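Side-chain contacts in Zn-dependent hydrolase, glyoxylase (Echinicola vietnamensis, PDB 6T5K), which probably hydrolyses the amide bond of beta-lactam antibiotics with the help of two zinc ions, as a class B metallo-beta-lactamase: residues A[145-150]-A[154-159]; A[167-172]-A[211-216]; A[96-99]-A[105-108]; A[58-63]-A[67-72]; A[91-96]-A[110-115]. One frame throughout, in Å; residues are numbered along the deposited sequence.

Contact 1: residues A[145-150]-A[154-159]. With EDO (1,2-ethanediol), chain E.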
# COMPACT_ATOMS: atom_id res chain seq x y z
N LEU A 145 11.16 -6.95 -5.65
CA LEU A 145 10.74 -6.61 -6.99
C LEU A 145 11.07 -5.15 -7.22
O LEU A 145 10.81 -4.30 -6.35
CB LEU A 145 9.24 -6.81 -7.09
CG LEU A 145 8.55 -6.37 -8.38
CD1 LEU A 145 8.95 -7.27 -9.51
CD2 LEU A 145 7.04 -6.35 -8.21
N THR A 146 11.66 -4.85 -8.37
CA THR A 146 11.93 -3.49 -8.79
C THR A 146 10.92 -3.13 -9.88
O THR A 146 10.78 -3.86 -10.86
CB THR A 146 13.34 -3.35 -9.34
OG1 THR A 146 14.28 -3.75 -8.35
CG2 THR A 146 13.60 -1.93 -9.72
N LEU A 147 10.22 -2.01 -9.69
CA LEU A 147 9.27 -1.52 -10.67
C LEU A 147 9.68 -0.12 -11.10
O LEU A 147 9.75 0.80 -10.28
CB LEU A 147 7.85 -1.50 -10.10
CG LEU A 147 7.26 -2.86 -9.84
CD1 LEU A 147 5.95 -2.70 -9.08
CD2 LEU A 147 7.04 -3.65 -11.11
N LYS A 148 9.91 0.02 -12.40
CA LYS A 148 10.28 1.30 -12.97
C LYS A 148 9.11 2.27 -12.91
O LYS A 148 7.96 1.92 -13.21
CB LYS A 148 10.73 1.09 -14.42
CG LYS A 148 11.21 2.32 -15.14
CD LYS A 148 11.62 1.99 -16.58
CE LYS A 148 12.14 3.21 -17.34
NZ LYS A 148 13.44 3.69 -16.73
N VAL A 149 9.42 3.50 -12.52
CA VAL A 149 8.48 4.62 -12.52
C VAL A 149 9.24 5.78 -13.17
O VAL A 149 10.02 6.47 -12.52
CB VAL A 149 8.02 5.01 -11.11
CG1 VAL A 149 6.96 6.11 -11.23
CG2 VAL A 149 7.49 3.81 -10.32
N GLY A 150 9.04 5.97 -14.47
CA GLY A 150 9.81 7.02 -15.13
C GLY A 150 11.29 6.75 -15.00
O GLY A 150 11.77 5.65 -15.29
N VAL A 154 10.40 2.07 -7.73
CA VAL A 154 9.87 1.73 -6.43
C VAL A 154 10.15 0.25 -6.24
O VAL A 154 10.19 -0.52 -7.20
CB VAL A 154 8.36 2.08 -6.32
CG1 VAL A 154 7.52 1.26 -7.34
CG2 VAL A 154 7.88 1.97 -4.86
N PHE A 155 10.33 -0.15 -4.99
CA PHE A 155 10.76 -1.49 -4.61
C PHE A 155 9.71 -2.14 -3.74
O PHE A 155 9.11 -1.49 -2.88
CB PHE A 155 12.11 -1.39 -3.88
CG PHE A 155 13.18 -0.79 -4.75
CD1 PHE A 155 13.94 -1.60 -5.58
CD2 PHE A 155 13.31 0.58 -4.86
CE1 PHE A 155 14.86 -1.06 -6.44
CE2 PHE A 155 14.22 1.14 -5.73
CZ PHE A 155 15.03 0.32 -6.50
N VAL A 156 9.45 -3.41 -3.99
CA VAL A 156 8.49 -4.16 -3.20
C VAL A 156 9.28 -5.25 -2.51
O VAL A 156 10.12 -5.90 -3.16
CB VAL A 156 7.37 -4.75 -4.07
CG1 VAL A 156 6.19 -5.09 -3.17
CG2 VAL A 156 6.98 -3.81 -5.20
N HIS A 157 9.09 -5.41 -1.20
CA HIS A 157 9.99 -6.27 -0.44
C HIS A 157 9.23 -7.01 0.64
O HIS A 157 8.42 -6.42 1.34
CB HIS A 157 11.09 -5.41 0.19
CG HIS A 157 12.30 -6.17 0.64
ND1 HIS A 157 13.55 -5.92 0.12
CD2 HIS A 157 12.47 -7.12 1.59
CE1 HIS A 157 14.43 -6.69 0.73
NE2 HIS A 157 13.81 -7.43 1.62
N TYR A 158 9.51 -8.32 0.74
CA TYR A 158 8.99 -9.16 1.81
C TYR A 158 10.01 -9.25 2.94
O TYR A 158 11.16 -9.67 2.73
CB TYR A 158 8.69 -10.56 1.26
CG TYR A 158 8.07 -11.47 2.27
CD1 TYR A 158 6.77 -11.25 2.74
CD2 TYR A 158 8.79 -12.57 2.76
CE1 TYR A 158 6.20 -12.08 3.66
CE2 TYR A 158 8.21 -13.42 3.70
CZ TYR A 158 6.92 -13.17 4.13
OH TYR A 158 6.37 -14.00 5.05
N PHE A 159 9.57 -8.88 4.13
CA PHE A 159 10.39 -8.94 5.33
C PHE A 159 9.88 -9.94 6.35
O PHE A 159 10.49 -10.05 7.43
CB PHE A 159 10.43 -7.57 5.98
CG PHE A 159 11.33 -6.59 5.29
CD1 PHE A 159 12.69 -6.60 5.50
CD2 PHE A 159 10.80 -5.65 4.41
CE1 PHE A 159 13.51 -5.69 4.89
CE2 PHE A 159 11.63 -4.71 3.81
CZ PHE A 159 12.98 -4.75 4.02
C1 EDO E . 7.00 -1.32 -14.22
O1 EDO E . 7.34 -0.07 -14.80
C2 EDO E . 7.95 -2.38 -14.77
O2 EDO E . 9.25 -2.25 -14.17
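Thr146 and Phe155 stand side by side on one face of the two-stranded ladder, pointing the same way, and the threonine touches the ring with both of its branches. Thr146 OG1 lies 3.3 Å from Phe155 CE1, and its CG2 approaches the same carbon at 3.6 Å. With Phe155 CG anti to its own carbonyl carbon (chi1 -61°), the ring leans toward Thr146. On the other face Leu145 and Val156 also run alongside each other, with Leu145 CD2 3.9 Å from Val156 CG2. Leu147 extends this apolar row: its CB packs on Val154 CG1, while CD1 reaches obliquely to Val156 CG2. Strands 144-149 and 152-157 form an antiparallel beta hairpin at the border of the smaller sheet of the metallo-beta-lactamase alpha-beta/beta-alpha sandwich. The face bearing Leu147, Val154 and Val156 is turned inward, where Phe70 meets both valines, Val68 meets Val154, and Val97 meets Leu147 and Val156. Two reciprocal pairs of backbone hydrogen bonds hold the register. Leu145 N and Val156 O are 2.9 Å apart, and Leu147 N gives an equally short bond to Val154 O, nearly straight at 167°. An ethanediol molecule, probably from the crystallisation liquor, takes the N-H of Lys148 through O2 and gives a hydrogen bond from O1 to Lys148 O at 2.6 Å.

Contact 2: residues A[167-172]-A[211-216]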
# COMPACT_ATOMS: atom_id res chain seq x y z
N ASN A 167 2.26 -10.35 3.70
CA ASN A 167 2.36 -8.91 3.54
C ASN A 167 3.73 -8.40 3.10
O ASN A 167 4.71 -8.87 3.55
CB ASN A 167 1.77 -8.15 4.73
CG ASN A 167 2.33 -8.57 6.09
OD1 ASN A 167 1.73 -8.36 7.11
ND2 ASN A 167 3.46 -9.08 6.07
N VAL A 168 3.72 -7.42 2.20
CA VAL A 168 4.93 -6.81 1.68
C VAL A 168 4.83 -5.30 1.83
O VAL A 168 3.75 -4.75 2.00
CB VAL A 168 5.23 -7.16 0.21
CG1 VAL A 168 5.46 -8.66 0.11
CG2 VAL A 168 4.08 -6.76 -0.69
N ILE A 169 5.99 -4.65 1.73
CA ILE A 169 6.04 -3.20 1.76
C ILE A 169 6.42 -2.67 0.38
O ILE A 169 7.00 -3.38 -0.46
CB ILE A 169 6.94 -2.61 2.87
CG1 ILE A 169 8.39 -3.06 2.73
CG2 ILE A 169 6.37 -3.04 4.20
CD1 ILE A 169 9.15 -2.29 1.69
N GLY A 170 6.17 -1.37 0.20
CA GLY A 170 6.70 -0.64 -0.93
C GLY A 170 7.63 0.44 -0.43
O GLY A 170 7.31 1.14 0.53
N TYR A 171 8.80 0.56 -1.04
CA TYR A 171 9.81 1.52 -0.63
C TYR A 171 10.20 2.36 -1.83
O TYR A 171 10.58 1.83 -2.88
CB TYR A 171 11.04 0.78 -0.12
CG TYR A 171 12.20 1.68 0.19
CD1 TYR A 171 12.11 2.73 1.11
CD2 TYR A 171 13.40 1.48 -0.45
CE1 TYR A 171 13.21 3.52 1.38
CE2 TYR A 171 14.49 2.26 -0.20
CZ TYR A 171 14.41 3.26 0.72
OH TYR A 171 15.53 4.03 0.95
N PHE A 172 10.13 3.68 -1.67
CA PHE A 172 10.48 4.63 -2.73
C PHE A 172 11.62 5.48 -2.21
O PHE A 172 11.39 6.44 -1.45
CB PHE A 172 9.30 5.50 -3.09
CG PHE A 172 9.60 6.49 -4.17
CD1 PHE A 172 10.00 6.06 -5.42
CD2 PHE A 172 9.55 7.82 -3.92
CE1 PHE A 172 10.27 6.97 -6.42
CE2 PHE A 172 9.82 8.71 -4.90
CZ PHE A 172 10.19 8.29 -6.15
N THR A 211 15.37 -1.44 10.53
CA THR A 211 16.81 -1.60 10.35
C THR A 211 17.24 -1.42 8.89
O THR A 211 18.36 -0.97 8.61
CB THR A 211 17.21 -2.98 10.87
OG1 THR A 211 16.86 -3.09 12.25
CG2 THR A 211 18.67 -3.23 10.76
N ALA A 212 16.38 -1.81 7.95
CA ALA A 212 16.70 -1.69 6.53
C ALA A 212 16.60 -0.26 6.03
O ALA A 212 17.34 0.13 5.12
CB ALA A 212 15.75 -2.55 5.70
N TYR A 213 15.65 0.52 6.57
CA TYR A 213 15.35 1.87 6.08
C TYR A 213 15.45 2.89 7.20
O TYR A 213 14.48 3.56 7.55
CB TYR A 213 13.96 1.89 5.45
CG TYR A 213 13.69 0.79 4.44
CD1 TYR A 213 14.48 0.64 3.31
CD2 TYR A 213 12.66 -0.09 4.64
CE1 TYR A 213 14.23 -0.35 2.38
CE2 TYR A 213 12.40 -1.10 3.72
CZ TYR A 213 13.19 -1.23 2.60
OH TYR A 213 12.90 -2.23 1.69
N PRO A 214 16.64 3.08 7.76
CA PRO A 214 16.78 4.01 8.88
C PRO A 214 16.59 5.47 8.52
O PRO A 214 16.38 6.29 9.42
CB PRO A 214 18.21 3.76 9.37
CG PRO A 214 18.91 3.21 8.13
CD PRO A 214 17.87 2.36 7.45
N ASN A 215 16.60 5.80 7.23
CA ASN A 215 16.52 7.18 6.80
C ASN A 215 15.13 7.58 6.35
O ASN A 215 14.96 8.69 5.82
CB ASN A 215 17.51 7.44 5.68
CG ASN A 215 18.91 7.03 6.06
OD1 ASN A 215 19.56 6.20 5.38
ND2 ASN A 215 19.37 7.54 7.19
N LEU A 216 14.13 6.74 6.57
CA LEU A 216 12.78 7.08 6.12
C LEU A 216 12.34 8.42 6.68
O LEU A 216 12.52 8.72 7.87
CB LEU A 216 11.79 6.01 6.55
CG LEU A 216 11.88 4.74 5.72
CD1 LEU A 216 11.07 3.65 6.41
CD2 LEU A 216 11.38 4.98 4.31
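Tyr213 and Tyr171 bury most of the surface here, and they do so by laying their rings against each other in a face-to-face stack. The centroids are 4.1 Å apart and the planes are inclined by 24°, so the rings are close but not quite parallel. Tyr213 CE1 sits over the centre of the Tyr171 ring and comes within 3.5 Å of Tyr171 CD2. In the other direction, Tyr171 CD1 lies above the Tyr213 ring but is displaced toward its rim. The far face of Tyr213 is covered by Ala212 CB, which places this ring between the methyl group of its own neighbour and the aromatic side chain of the strand. Tyr171 CG is anti to the backbone N (chi1 174°), which carries the ring out from strand 169-172 to meet its partner.

Two aliphatic side chains complete the contact. Leu216 approaches Tyr171 at the edge, near the ring plane, with CD2 3.8 Å from Tyr171 CE1. Ile169 meets Tyr213 from the opposite direction, and its CD1 touches Tyr213 OH at 3.8 Å. Both Tyr213 and Leu216 also lean on Leu178 of the adjoining strand 177-181, while His157 packs against Tyr213 from strand 152-157.

Tyr213 is the first residue to leave helical geometry after helix 201-212, and it opens a type I beta turn that ends at Leu216. The stack thus joins the turn that follows helix 201-212 to the smaller sheet, the layered helix-on-sheet packing of the alpha-beta/beta-alpha metallo-beta-lactamase fold.

Contact 3: residues A[96-99]-A[105-108]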
# COMPACT_ATOMS: atom_id res chain seq x y z
N VAL A 96 0.30 -2.19 -10.85
CA VAL A 96 -0.32 -2.15 -9.54
C VAL A 96 0.26 -3.28 -8.70
O VAL A 96 0.55 -4.36 -9.22
CB VAL A 96 -1.86 -2.23 -9.61
CG1 VAL A 96 -2.33 -3.51 -10.30
CG2 VAL A 96 -2.46 -2.10 -8.22
N VAL A 97 0.45 -3.01 -7.41
CA VAL A 97 0.97 -3.98 -6.46
C VAL A 97 -0.07 -4.21 -5.38
O VAL A 97 -0.53 -3.25 -4.75
CB VAL A 97 2.28 -3.47 -5.81
CG1 VAL A 97 2.81 -4.47 -4.80
CG2 VAL A 97 3.32 -3.17 -6.87
N ALA A 98 -0.41 -5.47 -5.11
CA ALA A 98 -1.29 -5.82 -4.00
C ALA A 98 -0.39 -6.21 -2.83
O ALA A 98 0.37 -7.18 -2.94
CB ALA A 98 -2.18 -7.01 -4.35
N THR A 99 -0.43 -5.45 -1.75
CA THR A 99 0.54 -5.67 -0.68
C THR A 99 0.18 -6.81 0.27
O THR A 99 1.02 -7.17 1.11
CB THR A 99 0.86 -4.37 0.07
OG1 THR A 99 -0.28 -3.84 0.72
CG2 THR A 99 1.50 -3.34 -0.86
N CYS A 105 -6.52 -4.48 -0.47
CA CYS A 105 -5.33 -4.47 -1.30
C CYS A 105 -5.64 -4.82 -2.74
O CYS A 105 -4.97 -4.31 -3.65
CB CYS A 105 -4.31 -5.48 -0.78
SG CYS A 105 -3.90 -5.23 0.93
N LEU A 106 -6.63 -5.71 -2.99
CA LEU A 106 -6.77 -6.22 -4.34
C LEU A 106 -8.21 -6.32 -4.83
O LEU A 106 -8.44 -6.87 -5.91
CB LEU A 106 -6.05 -7.57 -4.51
CG LEU A 106 -6.21 -8.63 -3.41
CD1 LEU A 106 -7.66 -9.07 -3.35
CD2 LEU A 106 -5.33 -9.81 -3.70
N GLY A 107 -9.17 -5.79 -4.08
CA GLY A 107 -10.55 -5.91 -4.50
C GLY A 107 -10.82 -5.32 -5.87
O GLY A 107 -11.73 -5.76 -6.58
N GLY A 108 -10.03 -4.34 -6.28
CA GLY A 108 -10.23 -3.69 -7.56
C GLY A 108 -9.28 -4.06 -8.67
O GLY A 108 -9.18 -3.34 -9.66
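Cys105 meets both Ala98 and Thr99 across the contact, and its backbone comes nearest to Ala98, with 5.0 Å between the two CA atoms. Its CB lies 4.4 Å from Ala98 CB, and its carbonyl oxygen is 3.9 Å from the same methyl group. With SG anti to the carbonyl carbon (chi1 -55°), the thiol points along the threonine side, where SG stands 3.9 Å from Thr99 OG1. That distance marks packing, since the hydroxyl has its hydrogen-bond partner in Asp71 OD1. Leu106 follows and brings its CB to within 3.9 Å of Ala98 CB, so the small alanine side chain is touched by two successive residues, Cys105 and Leu106. Beyond it the chain turns away at Gly107, and the N-H of Gly108 is bound by Thr72 OG1.

Between the segments lies the HXHXD motif, whose His100, His102 and Asp104 are zinc ligands, and the Cys105 side chain also packs on His100. No hydrogen bond crosses between the two segments. Apolar contact brings Ala98 and Thr99 against Cys105 and Leu106, and the Thr99-Asp71 hydrogen bond ties the same region to the segment after strand 66-70, an arrangement consistent with keeping this zinc-binding segment in place.

Contact 4: residues A[58-63]-A[67-72]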
# COMPACT_ATOMS: atom_id res chain seq x y z
N GLY A 58 -3.82 3.47 0.12
CA GLY A 58 -2.78 2.98 -0.75
C GLY A 58 -1.86 4.12 -1.13
O GLY A 58 -2.02 5.26 -0.67
N MET A 59 -0.91 3.81 -1.99
CA MET A 59 0.10 4.79 -2.39
C MET A 59 0.15 4.83 -3.91
O MET A 59 -0.04 3.81 -4.56
CB MET A 59 1.49 4.42 -1.83
CG MET A 59 2.60 5.40 -2.27
SD MET A 59 4.18 5.13 -1.42
CE MET A 59 4.76 3.64 -2.22
N ILE A 60 0.38 6.01 -4.45
CA ILE A 60 0.73 6.19 -5.85
C ILE A 60 2.10 6.85 -5.89
O ILE A 60 2.33 7.85 -5.20
CB ILE A 60 -0.28 7.09 -6.60
CG1 ILE A 60 -1.70 6.74 -6.22
CG2 ILE A 60 -0.07 6.94 -8.11
CD1 ILE A 60 -2.68 7.75 -6.72
N VAL A 61 3.01 6.29 -6.68
CA VAL A 61 4.28 6.93 -6.99
C VAL A 61 4.18 7.43 -8.41
O VAL A 61 3.79 6.67 -9.30
CB VAL A 61 5.44 5.95 -6.82
CG1 VAL A 61 6.78 6.66 -7.09
CG2 VAL A 61 5.37 5.34 -5.43
N ILE A 62 4.51 8.71 -8.63
CA ILE A 62 4.42 9.34 -9.94
C ILE A 62 5.75 10.01 -10.25
O ILE A 62 6.25 10.82 -9.45
CB ILE A 62 3.27 10.36 -10.02
CG1 ILE A 62 1.94 9.69 -9.64
CG2 ILE A 62 3.17 10.94 -11.42
CD1 ILE A 62 0.73 10.64 -9.61
N SER A 63 6.33 9.71 -11.41
CA SER A 63 7.54 10.40 -11.84
C SER A 63 7.60 10.35 -13.35
O SER A 63 7.33 9.30 -13.95
CB SER A 63 8.80 9.74 -11.24
OG SER A 63 9.97 10.52 -11.41
N ALA A 67 3.29 6.16 -13.46
CA ALA A 67 2.80 5.91 -12.12
C ALA A 67 2.78 4.42 -11.81
O ALA A 67 2.57 3.58 -12.68
CB ALA A 67 1.38 6.45 -11.98
N VAL A 68 3.03 4.11 -10.53
CA VAL A 68 2.80 2.78 -9.99
C VAL A 68 1.91 2.90 -8.77
O VAL A 68 2.08 3.80 -7.95
CB VAL A 68 4.14 2.12 -9.62
CG1 VAL A 68 3.89 0.85 -8.80
CG2 VAL A 68 4.98 1.86 -10.88
N VAL A 69 0.92 2.02 -8.67
CA VAL A 69 -0.06 2.05 -7.59
C VAL A 69 0.19 0.88 -6.64
O VAL A 69 0.39 -0.26 -7.07
CB VAL A 69 -1.49 2.01 -8.15
CG1 VAL A 69 -2.51 1.98 -7.02
CG2 VAL A 69 -1.73 3.18 -9.08
N PHE A 70 0.15 1.17 -5.34
CA PHE A 70 0.20 0.17 -4.28
C PHE A 70 -1.17 0.12 -3.65
O PHE A 70 -1.63 1.12 -3.09
CB PHE A 70 1.24 0.54 -3.22
CG PHE A 70 2.65 0.28 -3.67
CD1 PHE A 70 3.27 1.15 -4.54
CD2 PHE A 70 3.34 -0.87 -3.26
CE1 PHE A 70 4.54 0.90 -4.97
CE2 PHE A 70 4.59 -1.11 -3.72
CZ PHE A 70 5.20 -0.21 -4.54
N ASP A 71 -1.79 -1.06 -3.74
CA ASP A 71 -3.13 -1.39 -3.27
C ASP A 71 -4.21 -0.75 -4.13
O ASP A 71 -4.08 0.40 -4.60
CB ASP A 71 -3.36 -1.03 -1.81
CG ASP A 71 -2.68 -1.99 -0.85
OD1 ASP A 71 -1.94 -2.90 -1.30
OD2 ASP A 71 -2.88 -1.81 0.37
N THR A 72 -5.25 -1.49 -4.34
CA THR A 72 -6.47 -0.92 -4.89
C THR A 72 -7.37 -0.48 -3.75
O THR A 72 -7.28 -1.01 -2.64
CB THR A 72 -7.23 -1.93 -5.74
OG1 THR A 72 -7.76 -2.99 -4.91
CG2 THR A 72 -6.34 -2.55 -6.79
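Met59 and Phe70 form the apolar centre on one face of this ladder, lying side by side and pointing the same way. The methionine chain is extended as far as the sulfur and then bends (chi3 74°), bringing CE to 3.7 Å from Phe70 CD1, oblique to the ring. Phe179 of the smaller sheet packs on both residues, and Val177 of the same strand touches Met59. On the opposite face Ile60 spreads its CG2 between Val69 and Ala67, at 4.2 Å from Val69 CG2, while Ile62 CG1 rests 4.0 Å from Ala67 CB. This side is turned to helix 76-88, whose Leu82 touches Ile60 and Val69. The strands form an antiparallel beta hairpin in the larger sheet of the metallo-beta-lactamase sandwich, one face on the helices and the other on the second sheet. Paired backbone hydrogen bonds fix it: Phe70 N to Met59 O is 2.8 Å long and almost linear at 178°, and Val61 is joined to Val68 in both directions. At the open end of the hairpin Gly58 CA packs 3.2 Å from Phe70 O and 4.2 Å from Asp71 CB. There the strand gives way to Asp71, and His42 NE2 makes weak hydrogen bonds to the carbonyl oxygens of Phe70 and Asp71.

Contact 5: residues A[91-96]-A[110-115]. With EDO (1,2-ethanediol), chain D; EDO (1,2-ethanediol), chain F.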
# COMPACT_ATOMS: atom_id res chain seq x y z
N LEU A 91 -1.26 10.19 -17.30
CA LEU A 91 -0.19 9.36 -16.76
C LEU A 91 -0.23 7.96 -17.35
O LEU A 91 -1.31 7.39 -17.54
CB LEU A 91 -0.34 9.25 -15.25
CG LEU A 91 -0.12 10.62 -14.59
CD1 LEU A 91 -0.51 10.54 -13.12
CD2 LEU A 91 1.32 11.08 -14.74
N GLN A 92 0.95 7.43 -17.63
CA GLN A 92 1.08 6.02 -17.96
C GLN A 92 1.16 5.21 -16.67
O GLN A 92 2.09 5.39 -15.87
CB GLN A 92 2.35 5.81 -18.79
CG GLN A 92 2.64 4.40 -19.15
CD GLN A 92 3.89 4.27 -19.97
OE1 GLN A 92 3.92 4.64 -21.14
NE2 GLN A 92 4.95 3.76 -19.35
N VAL A 93 0.19 4.33 -16.45
CA VAL A 93 0.14 3.52 -15.24
C VAL A 93 0.85 2.21 -15.56
O VAL A 93 0.39 1.39 -16.35
CB VAL A 93 -1.29 3.29 -14.74
CG1 VAL A 93 -1.24 2.55 -13.44
CG2 VAL A 93 -1.99 4.64 -14.62
N ASN A 94 2.01 2.03 -14.95
CA ASN A 94 2.88 0.91 -15.30
C ASN A 94 2.52 -0.38 -14.59
O ASN A 94 2.76 -1.46 -15.13
CB ASN A 94 4.32 1.22 -14.91
CG ASN A 94 4.94 2.31 -15.74
OD1 ASN A 94 4.44 2.65 -16.81
ND2 ASN A 94 6.05 2.85 -15.28
N ALA A 95 1.99 -0.30 -13.38
CA ALA A 95 1.79 -1.50 -12.59
C ALA A 95 0.95 -1.16 -11.39
O ALA A 95 0.89 0.00 -10.95
CB ALA A 95 3.13 -2.10 -12.12
N VAL A 96 0.30 -2.19 -10.85
CA VAL A 96 -0.32 -2.15 -9.54
C VAL A 96 0.26 -3.28 -8.70
O VAL A 96 0.55 -4.36 -9.22
CB VAL A 96 -1.86 -2.23 -9.61
CG1 VAL A 96 -2.33 -3.51 -10.30
CG2 VAL A 96 -2.46 -2.10 -8.22
N GLU A 110 -9.44 -6.05 -11.15
CA GLU A 110 -9.94 -6.23 -12.51
C GLU A 110 -9.96 -4.91 -13.28
O GLU A 110 -9.81 -4.90 -14.51
CB GLU A 110 -11.32 -6.90 -12.52
CG GLU A 110 -12.06 -6.78 -13.85
CD GLU A 110 -11.36 -7.45 -15.05
OE1 GLU A 110 -10.43 -8.27 -14.87
OE2 GLU A 110 -11.78 -7.16 -16.19
N ALA A 111 -10.14 -3.78 -12.58
CA ALA A 111 -10.08 -2.49 -13.25
C ALA A 111 -8.70 -2.25 -13.86
O ALA A 111 -8.58 -1.62 -14.91
CB ALA A 111 -10.46 -1.38 -12.28
N PHE A 112 -7.65 -2.71 -13.19
CA PHE A 112 -6.31 -2.60 -13.76
C PHE A 112 -6.14 -3.58 -14.90
O PHE A 112 -5.63 -3.22 -15.98
CB PHE A 112 -5.27 -2.85 -12.67
CG PHE A 112 -5.07 -1.69 -11.75
CD1 PHE A 112 -5.88 -1.51 -10.65
CD2 PHE A 112 -4.08 -0.76 -12.00
CE1 PHE A 112 -5.69 -0.43 -9.80
CE2 PHE A 112 -3.90 0.31 -11.16
CZ PHE A 112 -4.71 0.47 -10.06
N HIS A 113 -6.58 -4.82 -14.70
CA HIS A 113 -6.40 -5.84 -15.71
C HIS A 113 -7.15 -5.47 -16.98
O HIS A 113 -6.63 -5.65 -18.08
CB HIS A 113 -6.89 -7.16 -15.16
CG HIS A 113 -6.09 -7.66 -14.00
ND1 HIS A 113 -6.54 -8.67 -13.18
CD2 HIS A 113 -4.87 -7.31 -13.53
CE1 HIS A 113 -5.63 -8.90 -12.24
NE2 HIS A 113 -4.62 -8.08 -12.43
N ALA A 114 -8.34 -4.91 -16.85
CA ALA A 114 -9.11 -4.51 -18.03
C ALA A 114 -8.33 -3.54 -18.91
O ALA A 114 -8.53 -3.50 -20.13
CB ALA A 114 -10.39 -3.84 -17.55
N ARG A 115 -7.47 -2.73 -18.30
CA ARG A 115 -6.65 -1.76 -18.99
C ARG A 115 -5.28 -2.30 -19.38
O ARG A 115 -4.42 -1.53 -19.84
CB ARG A 115 -6.48 -0.52 -18.10
CG ARG A 115 -7.77 0.26 -17.91
CD ARG A 115 -7.68 1.22 -16.72
NE ARG A 115 -8.80 2.14 -16.69
CZ ARG A 115 -9.99 1.85 -16.17
NH1 ARG A 115 -10.21 0.67 -15.61
NH2 ARG A 115 -10.97 2.75 -16.24
C1 EDO D . -7.85 -7.36 -20.06
O1 EDO D . -8.20 -6.55 -21.20
C2 EDO D . -9.04 -8.21 -19.64
O2 EDO D . -9.01 -8.48 -18.23
C1 EDO F . -9.79 -11.41 -11.24
O1 EDO F . -8.79 -12.43 -10.92
C2 EDO F . -9.24 -10.05 -11.73
O2 EDO F . -9.22 -9.81 -13.19
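Phe112 presents one face of its ring to Val96, whose CB stands 3.7 Å from the ring centroid and 17° off the normal, a CH-pi contact. The CB itself is displaced toward the rim, nearest to Phe112 CD2 at 3.6 Å, and the two methyl groups spread over different parts of the ring. Val96 CG1 reaches Phe112 CG at 3.6 Å, while CG2 lies toward CZ and CE1. The torsion of Val96 (chi1 59°) sets CG1 between the backbone N and the carbonyl carbon, and from there it covers the root of the phenylalanine side chain. Val93 meets the same ring at its edge, near the plane, with CG1 4.2 Å from Phe112 CE2 and the two side chains crossing at about a right angle.

Other flat groups of segment 110-115 are engaged away from the strand. The His113 ring has an ethanediol oxygen in plane at its edge: His113 ND1 donates to O2 of that molecule at 2.9 Å, and O2 in turn gives a hydrogen bond to Glu110 OE1. The guanidinium of Arg115 turns back so that NH1 binds Ala111 O, 2.9 Å away and in the guanidinium plane, and its NE forms a salt bridge with Glu87 of helix 76-88.

Helix 109-114 is thereby packed on strand 92-98 of the larger sheet, and Leu83 and Thr79 of helix 76-88 also touch Phe112. No hydrogen bond crosses the contact: the attachment is dispersive, one aromatic face and edge received by two valines, while the polar groups of His113 and Arg115 find partners outside the strand.

In the fold
In chain order contact 4 comes first, then contacts 5 and 3, which share Val96 and strand 92-98, and finally contacts 1 and 2. Contacts 3, 4 and 5 belong to the larger sheet, where strands 66-70 and 92-98 are neighbours; their centres lie 10 to 11 Å apart. Contacts 1 and 2 belong to the smaller sheet, through adjacent strands 152-157 and 169-172. Contact 1 packs on contact 4 of the larger sheet, with about 11 Å between their centres. Contacts 2 and 5, about 24 Å between centres, join helical elements to different sheets. Together they build the two facing sheets of the sandwich and the helices outside them, with contact 3 beside the zinc ions.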